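Local coordinates for protein SPOU RRNA methylase (Sulfolobus acidocaldarius, PDB 4CNG) that methylates the 2'-hydroxyl of cytidine 32 in tRNA, using S-adenosyl-L-methionine as methyl donor and working as a homodimer, at residues A[21-25]-A[124-128]; A[93-99]-A[144-150]. The protein carries 1 engineered substitution. All coordinates share one frame; numbering follows the deposited sequence.

Contact 1: residues A[21-25]-A[124-128]; sequences MTIRL and KKVAF
Two neighbouring parallel strands at the middle of the SpoU methylase sheet meet here, T22 to L25 of strand 22-28 pairing with K125 to F128 of strand 125-130. Four backbone bonds zip them together: T22 N to K124 O, V126 N to T22 O at 2.9 Å, R24 N to V126 O at 2.9 Å, and F128 N to R24 O. Bonds from T22 and R24 alternate with bonds into their carbonyls, so every second residue serves the partner strand; I23 and L25 turn their backbone groups the other way, to E50 and Y52 of strand 50-54, and I23 N also to D49 OD2. This is parallel pairing as in the Rossmann-like half of a SPOUT fold, where helices pack on both faces. On the face carrying I23, L25, V126 and F128, the ring of F128 lies across the I23 side chain: I23 CG2 reaches F128 CD1 at 4.0 Å, and I23 CD1 reaches F128 CE1 equally closely. With F128 CG beside its own backbone N (chi1 -77°), the ring swings back toward I23. L173 of helix 162-175 and I121 of helix 117-121 cover this apolar patch. The face carrying T22, R24, K125 and A127 is more polar. T22 CG2 rests on K125 CE at 3.6 Å, and the lysine chain, bent at its last two torsions (chi3 -116°, chi4 -144°), brings NZ to 3.8 Å from R24 NH2. E50 probably offsets these like charges: its carboxylate makes salt bridges to both K125 NZ and R24 NE, while R24 NH1 is held by A87 O and R89 O.

Contact 2: residues A[93-99]-A[144-150]; sequences LKIATSS and KSDFLLF. With SAH (S-adenosyl-L-homocysteine), chain C; SAH (S-adenosyl-L-homocysteine), chain D.
I95 and L149 form the apolar centre, I95 CG2 lying against L149 CB at 3.9 Å on the sheet face that also carries F147 and T97. Toward the start of the strands, L93 reaches the F147 ring with both methyls, CD1 coming to 3.7 Å from F147 CE2; its CG stands opposite the backbone N (chi1 -159°), which carries the methyls to the ring. I112 of the adjoining strand 111-112 flanks this patch, and L117 and L120 of helix 117-121 cover it. On the other face A96 CB touches L148 CD1, which also reaches S98 CB at 3.7 Å. The parallel backbones are joined by A96 N to F147 O, by L149 N to A96 O, a nearly straight bond (175° at the hydrogen), and by S98 N to L149 O. At the entry to strand 147-149, K94 O takes two donors, D146 N and F147 N, while D146 OD2 accepts K94 N at 2.8 Å through its anti lone pair. One side chain thus continues the pairing where the backbone turns aside. A water links K94 NZ with K144 O. At the far end the strands open onto the ligands. T97 OG1 accepts a hydrogen bond from O2' of the chain C S-adenosyl-L-homocysteine at 2.6 Å and is also hydrogen-bonded to I129 O, while S98 OG donates to OXT of the chain D molecule at 2.6 Å. S98 O meets the edge of the F150 ring, in its plane, 3.4 Å from F150 CD1, and F150 CE1 lies near the adenine N6 of the chain C ligand. The chain D molecule sits separately; the chain C one, bonded also to G131, I151, P158 and L160, lies in the pocket of loops following the strands, as in the knotted cofactor site of SPOUT methyltransferases.

Both contacts are buried parallel pairings in one sheet, with strands 125-130 and 93-97 side by side: A127 O to I95 N and A127 N to L93 O probably join them by hydrogen bonds, and F128 packs on I95. The order is therefore 22-28, 125-130, 93-97, 147-149. Contact 1 is a regular strand pair with a charge cluster around E50. It does not touch the cofactor; its L25-F128 end comes nearest, the L25 side chain about 9 Å from the ligand and that of F128 about 5 Å from that of T97. Contact 2 is less regular, with a carboxylate standing in for backbone at one end and cofactor binding at the other. Helix 117-121 covers apolar side chains of both.

Contact 1: residues A[21-25]-A[124-128]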
ATOM      1  N   MET A  21       4.829  19.090 -11.284  1.00 50.41           N
ATOM      2  CA  MET A  21       3.508  18.415 -11.119  1.00 38.30           C
ATOM      3  C   MET A  21       2.817  18.844  -9.816  1.00 36.74           C
ATOM      4  O   MET A  21       3.462  19.046  -8.794  1.00 39.44           O
ATOM      5  CB  MET A  21       3.677  16.890 -11.131  1.00 55.25           C
ATOM      6  CG  MET A  21       4.331  16.320  -9.874  1.00 63.10           C
ATOM      7  SD  MET A  21       4.451  14.514  -9.877  1.00 81.23           S
ATOM      8  CE  MET A  21       6.193  14.266 -10.226  1.00 83.09           C
ATOM      9  N   THR A  22       1.491  18.905  -9.852  1.00 30.14           N
ATOM     10  CA  THR A  22       0.686  19.048  -8.656  1.00 22.18           C
ATOM     11  C   THR A  22      -0.297  17.901  -8.643  1.00 21.37           C
ATOM     12  O   THR A  22      -0.881  17.580  -9.666  1.00 23.97           O
ATOM     13  CB  THR A  22      -0.103  20.364  -8.672  1.00 28.85           C
ATOM     14  OG1 THR A  22       0.807  21.472  -8.698  1.00 51.66           O
ATOM     15  CG2 THR A  22      -1.005  20.471  -7.453  1.00 33.80           C
ATOM     16  N   ILE A  23      -0.426  17.254  -7.501  1.00 16.47           N
ATOM     17  CA  ILE A  23      -1.234  16.059  -7.400  1.00 14.74           C
ATOM     18  C   ILE A  23      -2.411  16.261  -6.480  1.00 13.80           C
ATOM     19  O   ILE A  23      -2.255  16.654  -5.338  1.00 14.44           O
ATOM     20  CB  ILE A  23      -0.410  14.852  -6.877  1.00 17.91           C
ATOM     21  CG1 ILE A  23       0.866  14.642  -7.703  1.00 24.22           C
ATOM     22  CG2 ILE A  23      -1.298  13.612  -6.823  1.00 18.80           C
ATOM     23  CD1 ILE A  23       0.612  14.245  -9.134  1.00 25.74           C
ATOM     24  N   ARG A  24      -3.592  15.967  -7.008  1.00 12.59           N
ATOM     25  CA  ARG A  24      -4.814  15.903  -6.222  1.00 11.71           C
ATOM     26  C   ARG A  24      -5.248  14.444  -6.098  1.00 11.31           C
ATOM     27  O   ARG A  24      -5.462  13.766  -7.085  1.00 15.18           O
ATOM     28  CB  ARG A  24      -5.934  16.709  -6.887  1.00 12.00           C
ATOM     29  CG  ARG A  24      -7.218  16.659  -6.086  1.00 12.58           C
ATOM     30  CD  ARG A  24      -8.374  17.350  -6.795  1.00 13.64           C
ATOM     31  NE  ARG A  24      -8.102  18.760  -6.949  1.00 14.82           N
ATOM     32  CZ  ARG A  24      -8.849  19.591  -7.667  1.00 17.77           C
ATOM     33  NH1 ARG A  24      -9.940  19.164  -8.292  1.00 20.86           N
ATOM     34  NH2 ARG A  24      -8.421  20.821  -7.823  1.00 22.72           N
ATOM     35  N   LEU A  25      -5.362  13.969  -4.870  1.00 10.52           N
ATOM     36  CA  LEU A  25      -5.879  12.667  -4.577  1.00  9.49           C
ATOM     37  C   LEU A  25      -7.385  12.785  -4.348  1.00  9.89           C
ATOM     38  O   LEU A  25      -7.794  13.598  -3.533  1.00 11.21           O
ATOM     39  CB  LEU A  25      -5.196  12.099  -3.329  1.00 10.65           C
ATOM     40  CG  LEU A  25      -5.610  10.726  -2.898  1.00 10.74           C
ATOM     41  CD1 LEU A  25      -5.289   9.697  -3.947  1.00 10.95           C
ATOM     42  CD2 LEU A  25      -4.946  10.401  -1.581  1.00 11.87           C
ATOM     43  N   LYS A 124       1.942  19.064 -15.081  1.00 27.16           N
ATOM     44  CA  LYS A 124       0.490  19.135 -15.027  1.00 24.06           C
ATOM     45  C   LYS A 124      -0.040  19.019 -13.619  1.00 25.41           C
ATOM     46  O   LYS A 124       0.605  18.453 -12.741  1.00 25.33           O
ATOM     47  CB  LYS A 124      -0.138  18.023 -15.862  1.00 26.10           C
ATOM     48  CG  LYS A 124       0.085  18.169 -17.352  1.00 33.30           C
ATOM     49  CD  LYS A 124      -0.575  17.019 -18.097  1.00 32.47           C
ATOM     50  CE  LYS A 124       0.063  16.804 -19.462  1.00 44.24           C
ATOM     51  NZ  LYS A 124       1.421  16.190 -19.390  1.00 52.11           N
ATOM     52  N   LYS A 125      -1.245  19.536 -13.442  1.00 22.73           N
ATOM     53  CA  LYS A 125      -2.074  19.244 -12.282  1.00 19.57           C
ATOM     54  C   LYS A 125      -2.955  18.029 -12.580  1.00 19.39           C
ATOM     55  O   LYS A 125      -3.763  18.050 -13.516  1.00 19.86           O
ATOM     56  CB  LYS A 125      -2.943  20.447 -11.940  1.00 25.31           C
ATOM     57  CG  LYS A 125      -3.737  20.250 -10.665  1.00 24.90           C
ATOM     58  CD  LYS A 125      -4.470  21.508 -10.232  1.00 41.17           C
ATOM     59  CE  LYS A 125      -3.934  21.996  -8.902  1.00 52.49           C
ATOM     60  NZ  LYS A 125      -5.006  22.570  -8.056  1.00 43.35           N
ATOM     61  N   VAL A 126      -2.785  16.974 -11.797  1.00 16.90           N
ATOM     62  CA  VAL A 126      -3.417  15.716 -12.090  1.00 15.12           C
ATOM     63  C   VAL A 126      -4.206  15.216 -10.891  1.00 14.16           C
ATOM     64  O   VAL A 126      -3.679  15.184  -9.764  1.00 15.37           O
ATOM     65  CB  VAL A 126      -2.361  14.670 -12.480  1.00 15.46           C
ATOM     66  CG1 VAL A 126      -3.028  13.378 -12.877  1.00 15.90           C
ATOM     67  CG2 VAL A 126      -1.502  15.199 -13.615  1.00 19.87           C
ATOM     68  N   ALA A 127      -5.437  14.766 -11.149  1.00 13.50           N
ATOM     69  CA  ALA A 127      -6.233  14.068 -10.147  1.00 12.67           C
ATOM     70  C   ALA A 127      -6.072  12.573 -10.331  1.00 11.55           C
ATOM     71  O   ALA A 127      -6.271  12.052 -11.418  1.00 13.44           O
ATOM     72  CB  ALA A 127      -7.695  14.456 -10.281  1.00 13.80           C
ATOM     73  N   PHE A 128      -5.734  11.898  -9.233  1.00 10.80           N
ATOM     74  CA  PHE A 128      -5.704  10.436  -9.150  1.00 10.02           C
ATOM     75  C   PHE A 128      -6.925  10.007  -8.369  1.00  9.31           C
ATOM     76  O   PHE A 128      -7.065  10.390  -7.210  1.00 10.67           O
ATOM     77  CB  PHE A 128      -4.420   9.921  -8.490  1.00 10.52           C
ATOM     78  CG  PHE A 128      -3.217   9.941  -9.385  1.00 11.21           C
ATOM     79  CD1 PHE A 128      -2.504  11.104  -9.628  1.00 15.18           C
ATOM     80  CD2 PHE A 128      -2.893   8.832 -10.139  1.00 11.71           C
ATOM     81  CE1 PHE A 128      -1.419  11.105 -10.506  1.00 15.35           C
ATOM     82  CE2 PHE A 128      -1.790   8.811 -10.969  1.00 12.41           C
ATOM     83  CZ  PHE A 128      -1.092   9.961 -11.167  1.00 13.16           C
TER

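Contact 2: residues A[93-99]-A[144-150]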
ATOM      1  N   LEU A  93      -5.607  16.746 -15.960  1.00 17.80           N
ATOM      2  CA  LEU A  93      -5.732  15.345 -16.324  1.00 15.89           C
ATOM      3  C   LEU A  93      -6.380  14.606 -15.173  1.00 13.35           C
ATOM      4  O   LEU A  93      -6.073  14.892 -14.014  1.00 15.38           O
ATOM      5  CB  LEU A  93      -4.345  14.771 -16.574  1.00 19.98           C
ATOM      6  CG  LEU A  93      -4.207  13.512 -17.415  1.00 25.17           C
ATOM      7  CD1 LEU A  93      -4.630  13.737 -18.866  1.00 24.72           C
ATOM      8  CD2 LEU A  93      -2.764  13.045 -17.322  1.00 24.20           C
ATOM      9  N   LYS A  94      -7.253  13.666 -15.518  1.00 12.60           N
ATOM     10  CA  LYS A  94      -7.952  12.815 -14.563  1.00 11.91           C
ATOM     11  C   LYS A  94      -7.563  11.357 -14.787  1.00 11.48           C
ATOM     12  O   LYS A  94      -7.836  10.826 -15.852  1.00 12.33           O
ATOM     13  CB  LYS A  94      -9.465  13.001 -14.718  1.00 13.76           C
ATOM     14  CG  LYS A  94      -9.964  14.411 -14.412  1.00 17.41           C
ATOM     15  CD  LYS A  94     -11.180  14.811 -15.257  1.00 29.40           C
ATOM     16  CE  LYS A  94     -11.498  16.284 -15.126  1.00 32.89           C
ATOM     17  NZ  LYS A  94     -12.081  16.787 -16.387  1.00 59.81           N
ATOM     18  N   ILE A  95      -6.916  10.751 -13.799  1.00 10.67           N
ATOM     19  CA  ILE A  95      -6.478   9.378 -13.898  1.00 10.08           C
ATOM     20  C   ILE A  95      -7.282   8.565 -12.893  1.00  9.54           C
ATOM     21  O   ILE A  95      -7.083   8.645 -11.684  1.00 10.81           O
ATOM     22  CB  ILE A  95      -4.963   9.221 -13.677  1.00 10.35           C
ATOM     23  CG1 ILE A  95      -4.229  10.064 -14.738  1.00 12.07           C
ATOM     24  CG2 ILE A  95      -4.580   7.745 -13.732  1.00 10.93           C
ATOM     25  CD1 ILE A  95      -2.720   9.937 -14.695  1.00 12.66           C
ATOM     26  N   ALA A  96      -8.233   7.799 -13.387  1.00  9.47           N
ATOM     27  CA  ALA A  96      -8.995   6.840 -12.592  1.00  9.33           C
ATOM     28  C   ALA A  96      -8.151   5.568 -12.409  1.00  9.36           C
ATOM     29  O   ALA A  96      -7.136   5.386 -13.085  1.00  9.96           O
ATOM     30  CB  ALA A  96     -10.337   6.512 -13.293  1.00 10.56           C
ATOM     31  N   THR A  97      -8.589   4.713 -11.495  1.00  9.38           N
ATOM     32  CA  THR A  97      -7.893   3.442 -11.177  1.00  9.22           C
ATOM     33  C   THR A  97      -8.928   2.336 -11.163  1.00  9.46           C
ATOM     34  O   THR A  97     -10.090   2.528 -10.791  1.00 11.09           O
ATOM     35  CB  THR A  97      -7.185   3.559  -9.805  1.00  9.69           C
ATOM     36  OG1 THR A  97      -8.131   3.994  -8.822  1.00 10.56           O
ATOM     37  CG2 THR A  97      -6.027   4.510  -9.876  1.00 10.51           C
ATOM     38  N   SER A  98      -8.477   1.135 -11.538  1.00  9.75           N
ATOM     39  CA  SER A  98      -9.311  -0.065 -11.460  1.00 10.96           C
ATOM     40  C   SER A  98      -8.404  -1.291 -11.371  1.00  9.92           C
ATOM     41  O   SER A  98      -7.376  -1.362 -12.058  1.00 11.19           O
ATOM     42  CB  SER A  98     -10.221  -0.193 -12.689  1.00 12.68           C
ATOM     43  OG  SER A  98     -10.861  -1.476 -12.743  1.00 13.53           O
ATOM     44  N   SER A  99      -8.878  -2.293 -10.657  1.00 10.99           N
ATOM     45  CA  SER A  99      -8.271  -3.596 -10.585  1.00 12.08           C
ATOM     46  C   SER A  99      -8.536  -4.514 -11.760  1.00 13.44           C
ATOM     47  O   SER A  99      -8.038  -5.645 -11.747  1.00 14.78           O
ATOM     48  CB  SER A  99      -8.712  -4.308  -9.304  1.00 14.16           C
ATOM     49  OG  SER A  99     -10.105  -4.544  -9.299  1.00 16.85           O
ATOM     50  N   LYS A 144     -15.759   9.862 -17.388  1.00 12.51           N
ATOM     51  CA  LYS A 144     -15.404  11.240 -17.094  1.00 12.98           C
ATOM     52  C   LYS A 144     -13.919  11.419 -16.839  1.00 13.29           C
ATOM     53  O   LYS A 144     -13.465  12.534 -16.634  1.00 16.06           O
ATOM     54  CB  LYS A 144     -16.188  11.714 -15.882  1.00 12.96           C
ATOM     55  CG  LYS A 144     -17.646  11.996 -16.174  1.00 13.92           C
ATOM     56  CD  LYS A 144     -18.399  12.261 -14.884  1.00 14.35           C
ATOM     57  CE  LYS A 144     -19.841  12.673 -15.146  1.00 14.00           C
ATOM     58  NZ  LYS A 144     -20.543  12.916 -13.849  1.00 14.67           N
ATOM     59  N   SER A 145     -13.142  10.319 -16.860  1.00 12.15           N
ATOM     60  CA  SER A 145     -11.710  10.340 -16.599  1.00 11.55           C
ATOM     61  C   SER A 145     -10.958  10.219 -17.928  1.00 12.10           C
ATOM     62  O   SER A 145     -11.450   9.680 -18.915  1.00 14.06           O
ATOM     63  CB  SER A 145     -11.337   9.202 -15.632  1.00 12.35           C
ATOM     64  OG  SER A 145     -12.031   9.384 -14.409  1.00 12.73           O
ATOM     65  N   ASP A 146      -9.711  10.677 -17.960  1.00 11.33           N
ATOM     66  CA  ASP A 146      -8.866  10.605 -19.145  1.00 11.63           C
ATOM     67  C   ASP A 146      -8.168   9.252 -19.327  1.00 11.05           C
ATOM     68  O   ASP A 146      -8.010   8.792 -20.451  1.00 13.28           O
ATOM     69  CB  ASP A 146      -7.820  11.703 -19.099  1.00 12.83           C
ATOM     70  CG  ASP A 146      -8.451  13.075 -19.096  1.00 13.94           C
ATOM     71  OD1 ASP A 146      -9.108  13.382 -20.104  1.00 19.27           O
ATOM     72  OD2 ASP A 146      -8.264  13.857 -18.141  1.00 15.21           O
ATOM     73  N   PHE A 147      -7.732   8.661 -18.229  1.00 10.81           N
ATOM     74  CA  PHE A 147      -6.995   7.410 -18.253  1.00 10.35           C
ATOM     75  C   PHE A 147      -7.501   6.494 -17.136  1.00  9.26           C
ATOM     76  O   PHE A 147      -8.093   6.976 -16.177  1.00 10.54           O
ATOM     77  CB  PHE A 147      -5.488   7.659 -18.050  1.00 10.84           C
ATOM     78  CG  PHE A 147      -4.822   8.417 -19.182  1.00 11.68           C
ATOM     79  CD1 PHE A 147      -4.612   7.809 -20.396  1.00 13.61           C
ATOM     80  CD2 PHE A 147      -4.373   9.698 -19.007  1.00 13.63           C
ATOM     81  CE1 PHE A 147      -3.961   8.472 -21.413  1.00 16.95           C
ATOM     82  CE2 PHE A 147      -3.734  10.381 -20.038  1.00 16.38           C
ATOM     83  CZ  PHE A 147      -3.491   9.741 -21.211  1.00 16.86           C
ATOM     84  N   LEU A 148      -7.252   5.201 -17.292  1.00 10.18           N
ATOM     85  CA  LEU A 148      -7.626   4.200 -16.309  1.00  9.55           C
ATOM     86  C   LEU A 148      -6.354   3.385 -15.980  1.00  9.15           C
ATOM     87  O   LEU A 148      -5.865   2.610 -16.804  1.00 10.42           O
ATOM     88  CB  LEU A 148      -8.700   3.278 -16.854  1.00 10.72           C
ATOM     89  CG  LEU A 148      -9.260   2.277 -15.862  1.00 11.01           C
ATOM     90  CD1 LEU A 148      -9.904   2.959 -14.679  1.00 11.94           C
ATOM     91  CD2 LEU A 148     -10.206   1.300 -16.544  1.00 13.04           C
ATOM     92  N   LEU A 149      -5.848   3.590 -14.788  1.00  9.23           N
ATOM     93  CA  LEU A 149      -4.601   2.983 -14.313  1.00  9.56           C
ATOM     94  C   LEU A 149      -4.879   1.682 -13.592  1.00  9.20           C
ATOM     95  O   LEU A 149      -5.681   1.629 -12.678  1.00  9.96           O
ATOM     96  CB  LEU A 149      -3.917   3.957 -13.360  1.00  9.66           C
ATOM     97  CG  LEU A 149      -2.652   3.463 -12.636  1.00 10.67           C
ATOM     98  CD1 LEU A 149      -1.528   3.197 -13.572  1.00 11.80           C
ATOM     99  CD2 LEU A 149      -2.280   4.457 -11.563  1.00 13.93           C
ATOM    100  N   PHE A 150      -4.202   0.645 -14.051  1.00  9.72           N
ATOM    101  CA  PHE A 150      -4.099  -0.665 -13.374  1.00 10.09           C
ATOM    102  C   PHE A 150      -2.746  -0.791 -12.706  1.00  9.44           C
ATOM    103  O   PHE A 150      -1.734  -0.575 -13.370  1.00 10.96           O
ATOM    104  CB  PHE A 150      -4.263  -1.799 -14.406  1.00 11.91           C
ATOM    105  CG  PHE A 150      -4.102  -3.194 -13.831  1.00 12.33           C
ATOM    106  CD1 PHE A 150      -4.988  -3.645 -12.873  1.00 13.19           C
ATOM    107  CD2 PHE A 150      -3.062  -4.057 -14.214  1.00 14.17           C
ATOM    108  CE1 PHE A 150      -4.843  -4.875 -12.262  1.00 99.55           C
ATOM    109  CE2 PHE A 150      -2.960  -5.353 -13.652  1.00 18.72           C
ATOM    110  CZ  PHE A 150      -3.860  -5.742 -12.683  1.00 90.68           C
TER
HETATM  111  N   SAH C1157     -15.053  -5.079  -6.249  1.00 23.61           N
HETATM  112  CA  SAH C1157     -14.536  -3.710  -6.515  1.00 18.02           C
HETATM  113  CB  SAH C1157     -13.159  -3.608  -5.879  1.00 16.99           C
HETATM  114  CG  SAH C1157     -12.718  -2.159  -5.604  1.00 14.47           C
HETATM  115  SD  SAH C1157     -11.110  -2.095  -4.826  1.00 12.63           S
HETATM  116  C   SAH C1157     -14.522  -3.493  -8.000  1.00 25.55           C
HETATM  117  O   SAH C1157     -14.757  -4.422  -8.775  1.00 56.48           O
HETATM  118  OXT SAH C1157     -14.433  -2.380  -8.478  1.00 29.59           O
HETATM  119  C5' SAH C1157     -11.165  -0.385  -4.285  1.00 11.42           C
HETATM  120  C4' SAH C1157     -10.351   0.602  -5.112  1.00  8.98           C
HETATM  121  O4' SAH C1157      -8.957   0.276  -4.991  1.00  9.22           O
HETATM  122  C3' SAH C1157     -10.600   0.590  -6.578  1.00  8.66           C
HETATM  123  O3' SAH C1157     -11.792   1.334  -6.876  1.00  9.92           O
HETATM  124  C2' SAH C1157      -9.347   1.200  -7.140  1.00  8.27           C
HETATM  125  O2' SAH C1157      -9.364   2.611  -6.956  1.00  8.92           O
HETATM  126  C1' SAH C1157      -8.282   0.592  -6.218  1.00  8.65           C
HETATM  127  N9  SAH C1157      -7.680  -0.675  -6.733  1.00  8.06           N
HETATM  128  C8  SAH C1157      -7.649  -1.882  -6.100  1.00  8.64           C
HETATM  129  N7  SAH C1157      -6.825  -2.730  -6.775  1.00  8.82           N
HETATM  130  C5  SAH C1157      -6.315  -2.026  -7.814  1.00  8.34           C
HETATM  131  C6  SAH C1157      -5.361  -2.292  -8.814  1.00  8.41           C
HETATM  132  N6  SAH C1157      -4.766  -3.496  -8.938  1.00  9.44           N
HETATM  133  N1  SAH C1157      -5.065  -1.342  -9.669  1.00  8.99           N
HETATM  134  C2  SAH C1157      -5.638  -0.135  -9.544  1.00  9.77           C
HETATM  135  N3  SAH C1157      -6.518   0.238  -8.625  1.00  8.92           N
HETATM  136  C4  SAH C1157      -6.826  -0.698  -7.754  1.00  7.90           C
HETATM  137  N   SAH D1158     -16.574  -0.933 -10.688  1.00 18.07           N
HETATM  138  CA  SAH D1158     -15.552  -1.462 -11.644  1.00 19.54           C
HETATM  139  CB  SAH D1158     -15.765  -0.822 -13.016  1.00 29.85           C
HETATM  140  CG  SAH D1158     -17.120  -1.035 -13.652  1.00 35.98           C
HETATM  141  SD  SAH D1158     -17.035  -0.299 -15.240  1.00 28.61           S
HETATM  142  C   SAH D1158     -14.180  -1.071 -11.238  1.00 15.67           C
HETATM  143  O   SAH D1158     -14.082   0.021 -10.662  1.00 16.56           O
HETATM  144  OXT SAH D1158     -13.212  -1.740 -11.598  1.00 20.96           O
HETATM  145  C5' SAH D1158     -15.802  -1.293 -15.971  1.00 28.35           C
HETATM  146  C4' SAH D1158     -16.192  -1.604 -17.410  1.00 32.03           C
HETATM  147  O4' SAH D1158     -15.100  -2.199 -18.100  1.00 30.83           O
HETATM  148  C3' SAH D1158     -17.345  -2.595 -17.507  1.00 34.11           C
HETATM  149  O3' SAH D1158     -18.585  -1.921 -17.678  1.00 69.03           O
HETATM  150  C2' SAH D1158     -17.021  -3.477 -18.701  1.00 33.27           C
HETATM  151  O2' SAH D1158     -17.960  -3.324 -19.778  1.00 47.48           O
HETATM  152  C1' SAH D1158     -15.638  -3.010 -19.146  1.00 30.09           C
HETATM  153  N9  SAH D1158     -14.701  -4.124 -19.306  1.00 32.95           N
HETATM  154  C8  SAH D1158     -13.738  -4.158 -20.240  1.00 39.57           C
HETATM  155  N7  SAH D1158     -12.912  -5.204 -20.015  1.00 37.75           N
HETATM  156  C5  SAH D1158     -13.320  -5.807 -18.883  1.00 30.56           C
HETATM  157  C6  SAH D1158     -12.880  -6.976 -18.106  1.00 31.72           C
HETATM  158  N6  SAH D1158     -11.804  -7.693 -18.517  1.00 37.48           N
HETATM  159  N1  SAH D1158     -13.578  -7.283 -16.980  1.00 40.62           N
HETATM  160  C2  SAH D1158     -14.637  -6.546 -16.572  1.00 32.68           C
HETATM  161  N3  SAH D1158     -15.094  -5.460 -17.231  1.00 29.72           N
HETATM  162  C4  SAH D1158     -14.460  -5.038 -18.359  1.00 29.37           C
HETATM  163  O   HOH W   1     -14.748  14.962 -16.776  1.00 33.81           O